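Local coordinates for aldehyde dehydrogenase (Trypanosoma brucei, PDB 5MYP), which probably oxidises aldehydes to the corresponding carboxylic acids with NAD+ as electron acceptor, at residues A[45-50]-A[82-87]; A[50-55]-A[168-173]; A[37-42]-A[89-94]. One frame throughout, in Å; residues are numbered along the deposited sequence.

Contact 1: residues A[45-50]-A[82-87]; sequences SLLNLV and NEVWHL
Leu47 makes all the close contacts from its side, meeting Val84 with its CB and Trp85 with its two methyls. The approach to Val84 runs between Leu47 CB and Val84 CG1 at 3.7 Å, an ordinary van der Waals distance for two apolar groups. Here the helices come close together, the CA atoms of Leu47 and Val84 lying 6.3 Å apart, and the bond from CA to CB points at the opposing segment in both residues. Leu47 CG and Val84 CG1 each stand opposite their own backbone N (chi1 178° in both), which carries the leucine methyls outward to the indole and brings CG1 of the valine, and not CG2, against Leu47.

Further out, the leucine fork reaches the pyrrole edge of the indole. Leu47 CD2 lies close to the ring plane, 3.6 Å from Trp85 NE1 and 3.8 Å from Trp85 CD1, so the methyl sits at the rim and does not lie over a face. The second methyl, Leu47 CD1, is 3.9 Å from Trp85 NE1. The indole starts out beside the interface and not at it: CG is trans to the carbonyl carbon and stands next to the backbone N (chi1 -66°), and the ring then swings its five-membered end back to the leucine. No hydrogen bond crosses between the segments; the contact is van der Waals packing, with Val84 buried and Trp85 exposed at the outer margin.

Residues 45-50 belong to helix 36-52 and residues 82-87 to the long helix 69-95, two helices from the N-terminal part of the chain. Helix 132-143 backs the pair, its Leu139 touching Leu46, Val84 and Leu87, while helix 157-170 receives Leu49 through Leu166 and Leu167. These two backing helices connect parallel strands 110-124, 147-151 and 176-178 as successive beta-alpha-beta crossovers.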
loop_
_atom_site.group_PDB
_atom_site.type_symbol
_atom_site.label_atom_id
_atom_site.label_comp_id
_atom_site.label_asym_id
_atom_site.label_seq_id
_atom_site.Cartn_x
_atom_site.Cartn_y
_atom_site.Cartn_z
ATOM N N SER A 45 -0.861 4.225 -28.772
ATOM C CA SER A 45 -2.177 3.833 -29.312
ATOM C C SER A 45 -3.332 4.372 -28.472
ATOM O O SER A 45 -4.361 4.766 -29.018
ATOM C CB SER A 45 -2.294 2.311 -29.422
ATOM O OG SER A 45 -1.225 1.766 -30.171
ATOM N N LEU A 46 -3.166 4.386 -27.149
ATOM C CA LEU A 46 -4.159 4.994 -26.247
ATOM C C LEU A 46 -4.202 6.526 -26.377
ATOM O O LEU A 46 -5.264 7.123 -26.242
ATOM C CB LEU A 46 -3.934 4.565 -24.792
ATOM C CG LEU A 46 -4.320 3.113 -24.504
ATOM C CD1 LEU A 46 -3.839 2.665 -23.133
ATOM C CD2 LEU A 46 -5.821 2.896 -24.634
ATOM N N LEU A 47 -3.059 7.155 -26.649
ATOM C CA LEU A 47 -3.040 8.575 -27.024
ATOM C C LEU A 47 -3.869 8.801 -28.289
ATOM O O LEU A 47 -4.698 9.718 -28.335
ATOM C CB LEU A 47 -1.609 9.085 -27.234
ATOM C CG LEU A 47 -1.404 10.540 -27.665
ATOM C CD1 LEU A 47 -2.064 11.500 -26.699
ATOM C CD2 LEU A 47 0.083 10.836 -27.774
ATOM N N ASN A 48 -3.661 7.946 -29.294
ATOM C CA ASN A 48 -4.455 7.996 -30.530
ATOM C C ASN A 48 -5.947 7.769 -30.259
ATOM O O ASN A 48 -6.786 8.452 -30.844
ATOM C CB ASN A 48 -3.949 6.984 -31.573
ATOM C CG ASN A 48 -2.527 7.268 -32.048
ATOM O OD1 ASN A 48 -1.866 6.386 -32.611
ATOM N ND2 ASN A 48 -2.048 8.488 -31.827
ATOM N N LEU A 49 -6.272 6.828 -29.370
ATOM C CA LEU A 49 -7.665 6.600 -28.934
ATOM C C LEU A 49 -8.325 7.897 -28.458
ATOM O O LEU A 49 -9.440 8.219 -28.870
ATOM C CB LEU A 49 -7.731 5.540 -27.822
ATOM C CG LEU A 49 -9.036 5.359 -27.031
ATOM C CD1 LEU A 49 -10.155 4.877 -27.927
ATOM C CD2 LEU A 49 -8.846 4.382 -25.883
ATOM N N VAL A 50 -7.624 8.635 -27.601
ATOM C CA VAL A 50 -8.155 9.879 -27.039
ATOM C C VAL A 50 -8.202 10.984 -28.099
ATOM O O VAL A 50 -9.245 11.611 -28.287
ATOM C CB VAL A 50 -7.350 10.332 -25.801
ATOM C CG1 VAL A 50 -7.831 11.696 -25.302
ATOM C CG2 VAL A 50 -7.467 9.289 -24.681
ATOM N N ASN A 82 -1.771 14.701 -21.324
ATOM C CA ASN A 82 -0.571 14.985 -20.532
ATOM C C ASN A 82 -0.051 13.749 -19.798
ATOM O O ASN A 82 1.158 13.563 -19.689
ATOM C CB ASN A 82 -0.831 16.115 -19.526
ATOM C CG ASN A 82 -1.115 17.452 -20.200
ATOM O OD1 ASN A 82 -0.753 17.678 -21.357
ATOM N ND2 ASN A 82 -1.778 18.343 -19.474
ATOM N N GLU A 83 -0.965 12.912 -19.305
ATOM C CA GLU A 83 -0.595 11.661 -18.627
ATOM C C GLU A 83 0.132 10.701 -19.567
ATOM O O GLU A 83 1.154 10.131 -19.190
ATOM C CB GLU A 83 -1.834 10.969 -18.042
ATOM C CG GLU A 83 -1.538 9.787 -17.122
ATOM C CD GLU A 83 -0.971 10.189 -15.771
ATOM O OE1 GLU A 83 -1.006 11.386 -15.407
ATOM O OE2 GLU A 83 -0.496 9.288 -15.048
ATOM N N VAL A 84 -0.384 10.527 -20.782
ATOM C CA VAL A 84 0.264 9.646 -21.762
ATOM C C VAL A 84 1.655 10.170 -22.113
ATOM O O VAL A 84 2.622 9.401 -22.114
ATOM C CB VAL A 84 -0.536 9.471 -23.075
ATOM C CG1 VAL A 84 0.250 8.585 -24.043
ATOM C CG2 VAL A 84 -1.899 8.849 -22.823
ATOM N N TRP A 85 1.751 11.464 -22.413
ATOM C CA TRP A 85 3.044 12.080 -22.758
ATOM C C TRP A 85 4.053 11.920 -21.621
ATOM O O TRP A 85 5.205 11.555 -21.865
ATOM C CB TRP A 85 2.915 13.579 -23.062
ATOM C CG TRP A 85 2.144 13.986 -24.271
ATOM C CD1 TRP A 85 1.511 13.180 -25.171
ATOM C CD2 TRP A 85 1.882 15.338 -24.693
ATOM N NE1 TRP A 85 0.901 13.941 -26.147
ATOM C CE2 TRP A 85 1.107 15.267 -25.872
ATOM C CE3 TRP A 85 2.234 16.602 -24.189
ATOM C CZ2 TRP A 85 0.674 16.412 -26.558
ATOM C CZ3 TRP A 85 1.807 17.743 -24.876
ATOM C CH2 TRP A 85 1.034 17.635 -26.045
ATOM N N HIS A 86 3.608 12.176 -20.385
ATOM C CA HIS A 86 4.435 11.971 -19.197
ATOM C C HIS A 86 4.966 10.538 -19.127
ATOM O O HIS A 86 6.167 10.330 -18.970
ATOM C CB HIS A 86 3.636 12.297 -17.926
ATOM C CG HIS A 86 4.383 12.044 -16.653
ATOM N ND1 HIS A 86 4.861 13.063 -15.858
ATOM C CD2 HIS A 86 4.738 10.889 -16.040
ATOM C CE1 HIS A 86 5.482 12.546 -14.812
ATOM N NE2 HIS A 86 5.421 11.229 -14.900
ATOM N N LEU A 87 4.068 9.562 -19.239
ATOM C CA LEU A 87 4.440 8.150 -19.082
ATOM C C LEU A 87 5.382 7.655 -20.183
ATOM O O LEU A 87 6.330 6.927 -19.889
ATOM C CB LEU A 87 3.191 7.254 -18.974
ATOM C CG LEU A 87 2.399 7.423 -17.663
ATOM C CD1 LEU A 87 1.073 6.684 -17.741
ATOM C CD2 LEU A 87 3.199 6.963 -16.448
#

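Contact 2: residues A[50-55]-A[168-173]; sequences VEENTD and PKYVSS
Tyr170 OH is gripped by Glu52 and Asn53 together, which meet it at the turn between helices 36-52 and 54-65. It donates to Glu52 OE1 at 2.7 Å and accepts from Asn53 ND2 at 3.0 Å, with an N-H...O angle of 155°. Glu52 sets CG anti to its carbonyl carbon (chi1 -64°) and runs extended from there, carrying the carboxylate to the CE2 side of the ring. Glu52 CD lies in the ring plane, yet the hydroxyl reaches OE1 from above the carboxylate plane, and the two planes are 63° apart. Asn53 and Tyr170 reach toward each other from opposite directions, amide and ring almost perpendicular, while the hydroxyl lies near the amide plane.

A water adds a third partner, donating to Tyr170 OH at 3.2 Å and to Asn53 OD1 at 2.8 Å. Both polar ends of the asparagine are therefore tied to the phenol, one directly and one through solvent.

In fold terms the contact joins this turn to the C-terminal part of helix 157-170, the crossover helix between parallel strands 147-151 and 176-178 of the Rossmann-like sheet that, as in relatives, probably forms the NAD-binding domain.

In the second shell, Asn53 ND2 also bonds Leu49 O, its strongest polar partner, which fixes the amide against the last turn of the preceding helix 36-52. Thr54 OG1, in the first turn of helix 54-65, donates to Val50 O at 2.7 Å, bracing the junction between the two helices. Asn48 and Leu49 touch the side chain of Tyr170, and Val171 packs on Val42 and Leu46.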
loop_
_atom_site.group_PDB
_atom_site.type_symbol
_atom_site.label_atom_id
_atom_site.label_comp_id
_atom_site.label_asym_id
_atom_site.label_seq_id
_atom_site.Cartn_x
_atom_site.Cartn_y
_atom_site.Cartn_z
ATOM N N VAL A 50 -7.624 8.635 -27.601
ATOM C CA VAL A 50 -8.155 9.879 -27.039
ATOM C C VAL A 50 -8.202 10.984 -28.099
ATOM O O VAL A 50 -9.245 11.611 -28.287
ATOM C CB VAL A 50 -7.350 10.332 -25.801
ATOM C CG1 VAL A 50 -7.831 11.696 -25.302
ATOM C CG2 VAL A 50 -7.467 9.289 -24.681
ATOM N N GLU A 51 -7.083 11.205 -28.788
ATOM C CA GLU A 51 -6.966 12.313 -29.751
ATOM C C GLU A 51 -7.840 12.156 -31.000
ATOM O O GLU A 51 -8.482 13.117 -31.424
ATOM C CB GLU A 51 -5.507 12.528 -30.160
ATOM C CG GLU A 51 -4.636 13.077 -29.043
ATOM C CD GLU A 51 -3.245 13.471 -29.518
ATOM O OE1 GLU A 51 -2.715 12.842 -30.462
ATOM O OE2 GLU A 51 -2.670 14.415 -28.942
ATOM N N GLU A 52 -7.869 10.958 -31.579
ATOM C CA GLU A 52 -8.677 10.704 -32.784
ATOM C C GLU A 52 -10.180 10.739 -32.517
ATOM O O GLU A 52 -10.955 10.998 -33.436
ATOM C CB GLU A 52 -8.315 9.358 -33.428
ATOM C CG GLU A 52 -6.894 9.291 -33.958
ATOM C CD GLU A 52 -6.515 7.928 -34.509
ATOM O OE1 GLU A 52 -7.393 7.058 -34.701
ATOM O OE2 GLU A 52 -5.312 7.727 -34.757
ATOM N N ASN A 53 -10.590 10.482 -31.272
ATOM C CA ASN A 53 -12.007 10.404 -30.916
ATOM C C ASN A 53 -12.452 11.442 -29.869
ATOM O O ASN A 53 -13.472 11.249 -29.203
ATOM C CB ASN A 53 -12.323 8.981 -30.444
ATOM C CG ASN A 53 -11.881 7.930 -31.449
ATOM O OD1 ASN A 53 -12.548 7.707 -32.453
ATOM N ND2 ASN A 53 -10.749 7.287 -31.185
ATOM N N THR A 54 -11.711 12.547 -29.756
ATOM C CA THR A 54 -12.014 13.601 -28.774
ATOM C C THR A 54 -13.430 14.162 -28.935
ATOM O O THR A 54 -14.137 14.338 -27.938
ATOM C CB THR A 54 -10.963 14.744 -28.816
ATOM O OG1 THR A 54 -9.739 14.282 -28.237
ATOM C CG2 THR A 54 -11.426 15.995 -28.045
ATOM N N ASP A 55 -13.836 14.437 -30.180
ATOM C CA ASP A 55 -15.167 14.999 -30.449
ATOM C C ASP A 55 -16.296 14.082 -29.992
ATOM O O ASP A 55 -17.217 14.531 -29.313
ATOM C CB ASP A 55 -15.345 15.321 -31.937
ATOM C CG ASP A 55 -14.468 16.482 -32.404
ATOM O OD1 ASP A 55 -13.887 17.208 -31.570
ATOM O OD2 ASP A 55 -14.364 16.674 -33.632
ATOM N N PRO A 168 -10.814 -1.768 -28.344
ATOM C CA PRO A 168 -10.223 -2.886 -29.104
ATOM C C PRO A 168 -9.518 -2.495 -30.411
ATOM O O PRO A 168 -8.608 -3.195 -30.842
ATOM C CB PRO A 168 -11.422 -3.793 -29.402
ATOM C CG PRO A 168 -12.414 -3.458 -28.355
ATOM C CD PRO A 168 -12.251 -1.986 -28.111
ATOM N N LYS A 169 -9.934 -1.394 -31.029
ATOM C CA LYS A 169 -9.277 -0.891 -32.241
ATOM C C LYS A 169 -7.890 -0.285 -31.985
ATOM O O LYS A 169 -7.100 -0.163 -32.916
ATOM C CB LYS A 169 -10.217 0.073 -32.979
ATOM C CG LYS A 169 -11.477 -0.662 -33.443
ATOM C CD LYS A 169 -12.336 0.127 -34.416
ATOM C CE LYS A 169 -13.052 1.278 -33.741
ATOM N NZ LYS A 169 -14.060 1.876 -34.668
ATOM N N TYR A 170 -7.596 0.067 -30.730
ATOM C CA TYR A 170 -6.295 0.624 -30.344
ATOM C C TYR A 170 -5.419 -0.295 -29.481
ATOM O O TYR A 170 -4.193 -0.267 -29.616
ATOM C CB TYR A 170 -6.493 1.979 -29.661
ATOM C CG TYR A 170 -7.157 2.982 -30.574
ATOM C CD1 TYR A 170 -8.540 3.048 -30.665
ATOM C CD2 TYR A 170 -6.406 3.851 -31.367
ATOM C CE1 TYR A 170 -9.168 3.955 -31.505
ATOM C CE2 TYR A 170 -7.023 4.767 -32.210
ATOM C CZ TYR A 170 -8.405 4.815 -32.277
ATOM O OH TYR A 170 -9.036 5.723 -33.099
ATOM N N VAL A 171 -6.030 -1.089 -28.601
ATOM C CA VAL A 171 -5.290 -2.021 -27.745
ATOM C C VAL A 171 -5.972 -3.379 -27.731
ATOM O O VAL A 171 -7.198 -3.459 -27.635
ATOM C CB VAL A 171 -5.184 -1.500 -26.291
ATOM C CG1 VAL A 171 -4.280 -2.411 -25.459
ATOM C CG2 VAL A 171 -4.688 -0.061 -26.272
ATOM N N SER A 172 -5.167 -4.435 -27.812
ATOM C CA SER A 172 -5.659 -5.810 -27.811
ATOM C C SER A 172 -6.525 -6.129 -26.591
ATOM O O SER A 172 -6.255 -5.633 -25.501
ATOM C CB SER A 172 -4.468 -6.774 -27.832
ATOM O OG SER A 172 -4.867 -8.104 -27.546
ATOM N N SER A 173 -7.548 -6.962 -26.781
ATOM C CA SER A 173 -8.375 -7.454 -25.672
ATOM C C SER A 173 -7.598 -8.384 -24.725
ATOM O O SER A 173 -7.979 -8.549 -23.559
ATOM C CB SER A 173 -9.631 -8.153 -26.204
ATOM O OG SER A 173 -10.551 -7.205 -26.714
HETATM O O HOH W 1 -11.889 5.973 -34.597
#

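Contact 3: residues A[37-42]-A[89-94]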
loop_
_atom_site.group_PDB
_atom_site.type_symbol
_atom_site.label_atom_id
_atom_site.label_comp_id
_atom_site.label_asym_id
_atom_site.label_seq_id
_atom_site.Cartn_x
_atom_site.Cartn_y
_atom_site.Cartn_z
ATOM N N LYS A 37 9.344 -1.410 -25.693
ATOM C CA LYS A 37 8.823 -1.149 -27.039
ATOM C C LYS A 37 7.316 -1.414 -27.129
ATOM O O LYS A 37 6.575 -0.599 -27.682
ATOM C CB LYS A 37 9.561 -1.993 -28.092
ATOM C CG LYS A 37 9.281 -1.582 -29.542
ATOM C CD LYS A 37 9.208 -2.749 -30.530
ATOM C CE LYS A 37 10.399 -3.693 -30.457
ATOM N NZ LYS A 37 11.714 -2.991 -30.446
ATOM N N LYS A 38 6.874 -2.549 -26.583
ATOM C CA LYS A 38 5.455 -2.900 -26.551
ATOM C C LYS A 38 4.641 -1.928 -25.687
ATOM O O LYS A 38 3.541 -1.531 -26.067
ATOM C CB LYS A 38 5.277 -4.334 -26.035
ATOM C CG LYS A 38 6.036 -5.394 -26.819
ATOM C CD LYS A 38 5.374 -5.688 -28.156
ATOM C CE LYS A 38 5.696 -7.096 -28.631
ATOM N NZ LYS A 38 4.849 -7.503 -29.784
ATOM N N ARG A 39 5.190 -1.545 -24.534
ATOM C CA ARG A 39 4.508 -0.622 -23.614
ATOM C C ARG A 39 4.314 0.759 -24.236
ATOM O O ARG A 39 3.236 1.338 -24.124
ATOM C CB ARG A 39 5.274 -0.478 -22.297
ATOM C CG ARG A 39 5.397 -1.751 -21.485
ATOM C CD ARG A 39 6.042 -1.472 -20.142
ATOM N NE ARG A 39 6.794 -2.614 -19.619
ATOM C CZ ARG A 39 7.477 -2.605 -18.474
ATOM N NH1 ARG A 39 7.493 -1.526 -17.692
ATOM N NH2 ARG A 39 8.140 -3.692 -18.096
ATOM N N LYS A 40 5.355 1.272 -24.893
ATOM C CA LYS A 40 5.268 2.547 -25.617
ATOM C C LYS A 40 4.285 2.486 -26.784
ATOM O O LYS A 40 3.548 3.446 -27.000
ATOM C CB LYS A 40 6.647 3.004 -26.106
ATOM C CG LYS A 40 7.577 3.420 -24.975
ATOM C CD LYS A 40 8.938 3.857 -25.507
ATOM C CE LYS A 40 9.963 3.884 -24.385
ATOM N NZ LYS A 40 11.307 4.357 -24.817
ATOM N N GLN A 41 4.265 1.369 -27.517
ATOM C CA GLN A 41 3.270 1.157 -28.590
ATOM C C GLN A 41 1.832 1.265 -28.061
ATOM O O GLN A 41 1.000 1.948 -28.660
ATOM C CB GLN A 41 3.464 -0.199 -29.283
ATOM C CG GLN A 41 4.590 -0.238 -30.303
ATOM C CD GLN A 41 4.872 -1.632 -30.863
ATOM O OE1 GLN A 41 5.786 -1.800 -31.675
ATOM N NE2 GLN A 41 4.102 -2.635 -30.431
ATOM N N VAL A 42 1.564 0.605 -26.933
ATOM C CA VAL A 42 0.228 0.617 -26.321
ATOM C C VAL A 42 -0.154 2.014 -25.818
ATOM O O VAL A 42 -1.288 2.459 -26.024
ATOM C CB VAL A 42 0.121 -0.414 -25.169
ATOM C CG1 VAL A 42 -1.159 -0.244 -24.367
ATOM C CG2 VAL A 42 0.199 -1.827 -25.717
ATOM N N GLU A 89 7.427 9.679 -22.096
ATOM C CA GLU A 89 8.673 10.446 -21.910
ATOM C C GLU A 89 9.570 9.910 -20.799
ATOM O O GLU A 89 10.790 9.859 -20.965
ATOM C CB GLU A 89 8.371 11.918 -21.594
ATOM C CG GLU A 89 7.926 12.760 -22.784
ATOM C CD GLU A 89 7.350 14.105 -22.367
ATOM O OE1 GLU A 89 7.643 14.566 -21.236
ATOM O OE2 GLU A 89 6.603 14.703 -23.171
ATOM N N HIS A 90 8.966 9.528 -19.673
ATOM C CA HIS A 90 9.719 9.161 -18.467
ATOM C C HIS A 90 9.862 7.650 -18.211
ATOM O O HIS A 90 10.472 7.267 -17.215
ATOM C CB HIS A 90 9.091 9.836 -17.240
ATOM C CG HIS A 90 9.084 11.331 -17.312
ATOM N ND1 HIS A 90 10.238 12.079 -17.412
ATOM C CD2 HIS A 90 8.065 12.220 -17.291
ATOM C CE1 HIS A 90 9.930 13.362 -17.460
ATOM N NE2 HIS A 90 8.615 13.475 -17.392
ATOM N N MET A 91 9.338 6.801 -19.099
ATOM C CA MET A 91 9.324 5.344 -18.866
ATOM C C MET A 91 10.717 4.769 -18.629
ATOM O O MET A 91 10.923 3.993 -17.694
ATOM C CB MET A 91 8.690 4.595 -20.037
ATOM C CG MET A 91 8.463 3.113 -19.775
ATOM S SD MET A 91 7.764 2.299 -21.220
ATOM C CE MET A 91 6.091 2.918 -21.133
ATOM N N ASP A 92 11.662 5.143 -19.489
ATOM C CA ASP A 92 13.040 4.660 -19.375
ATOM C C ASP A 92 13.682 5.057 -18.047
ATOM O O ASP A 92 14.446 4.286 -17.487
ATOM C CB ASP A 92 13.883 5.141 -20.561
ATOM C CG ASP A 92 13.465 4.486 -21.865
ATOM O OD1 ASP A 92 13.840 3.318 -22.077
ATOM O OD2 ASP A 92 12.764 5.137 -22.668
ATOM N N GLU A 93 13.352 6.242 -17.536
ATOM C CA GLU A 93 13.808 6.673 -16.209
ATOM C C GLU A 93 13.183 5.806 -15.111
ATOM O O GLU A 93 13.882 5.354 -14.206
ATOM C CB GLU A 93 13.469 8.149 -15.966
ATOM C CG GLU A 93 14.059 8.746 -14.691
ATOM C CD GLU A 93 13.497 10.118 -14.354
ATOM O OE1 GLU A 93 13.027 10.820 -15.271
ATOM O OE2 GLU A 93 13.523 10.506 -13.166
ATOM N N TYR A 94 11.873 5.574 -15.201
ATOM C CA TYR A 94 11.146 4.856 -14.150
ATOM C C TYR A 94 11.533 3.378 -14.028
ATOM O O TYR A 94 11.587 2.850 -12.918
ATOM C CB TYR A 94 9.628 5.009 -14.336
ATOM C CG TYR A 94 9.086 6.436 -14.246
ATOM C CD1 TYR A 94 9.809 7.463 -13.615
ATOM C CD2 TYR A 94 7.828 6.755 -14.770
ATOM C CE1 TYR A 94 9.306 8.750 -13.536
ATOM C CE2 TYR A 94 7.320 8.050 -14.684
ATOM C CZ TYR A 94 8.070 9.036 -14.062
ATOM O OH TYR A 94 7.602 10.317 -13.960
HETATM O O HOH W 2 14.344 2.660 -24.757
#
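The polar part of the contact is a salt bridge between Lys40 NZ and Asp92 OD2, 2.7 Å apart. The ammonium uses the syn lone pair of OD2, on the side of the other oxygen, and the two side chains cross at about a right angle. Lys40 is extended beyond CG, which lets a chain that starts beside the interface deliver its end to the carboxylate. Asp92 OD1 takes a hydrogen bond from a water at 2.8 Å, and that water is also weakly bonded to Lys40 NZ.

Helices 36-52 and 69-95, with helix 54-65 between them in the chain, run roughly antiparallel: over the short segments 37-42 and 89-94 their axes make an angle of 151° and approach to 11.0 Å, a fairly wide gap that Met91 helps to bridge.

Apolar contact is made by this methionine. Its chain is straight as far as SD and then bends (chi3 -74°), setting CE 3.7 Å from Arg39 CB and SD 3.9 Å from Lys40 CG. Leu36 and Leu43 of helix 36-52 also touch Met91. The guanidinium of Arg39 reaches past it, hydrogen-bonding the carbonyl oxygens of Arg34 and Ala143.

From the N terminus, helix 36-52 contributes to all three contacts in order: 37-42 to contact 3, 45-50 to contact 1, and 50-55, which spans the turn into helix 54-65, to contact 2. Helix 69-95 then returns roughly antiparallel, so 82-87 closes contact 1 before 89-94 closes contact 3, and the first is nested within the second. Contact 2 stays open until 168-173 and crosses both. The segments of contacts 1 and 2 overlap at Val50, and their centres lie about 10 Å apart; those of contacts 2 and 3 are about 18 Å apart. Helix 36-52 is thus joined to helix 69-95 at two levels and to crossover helix 157-170 at its end.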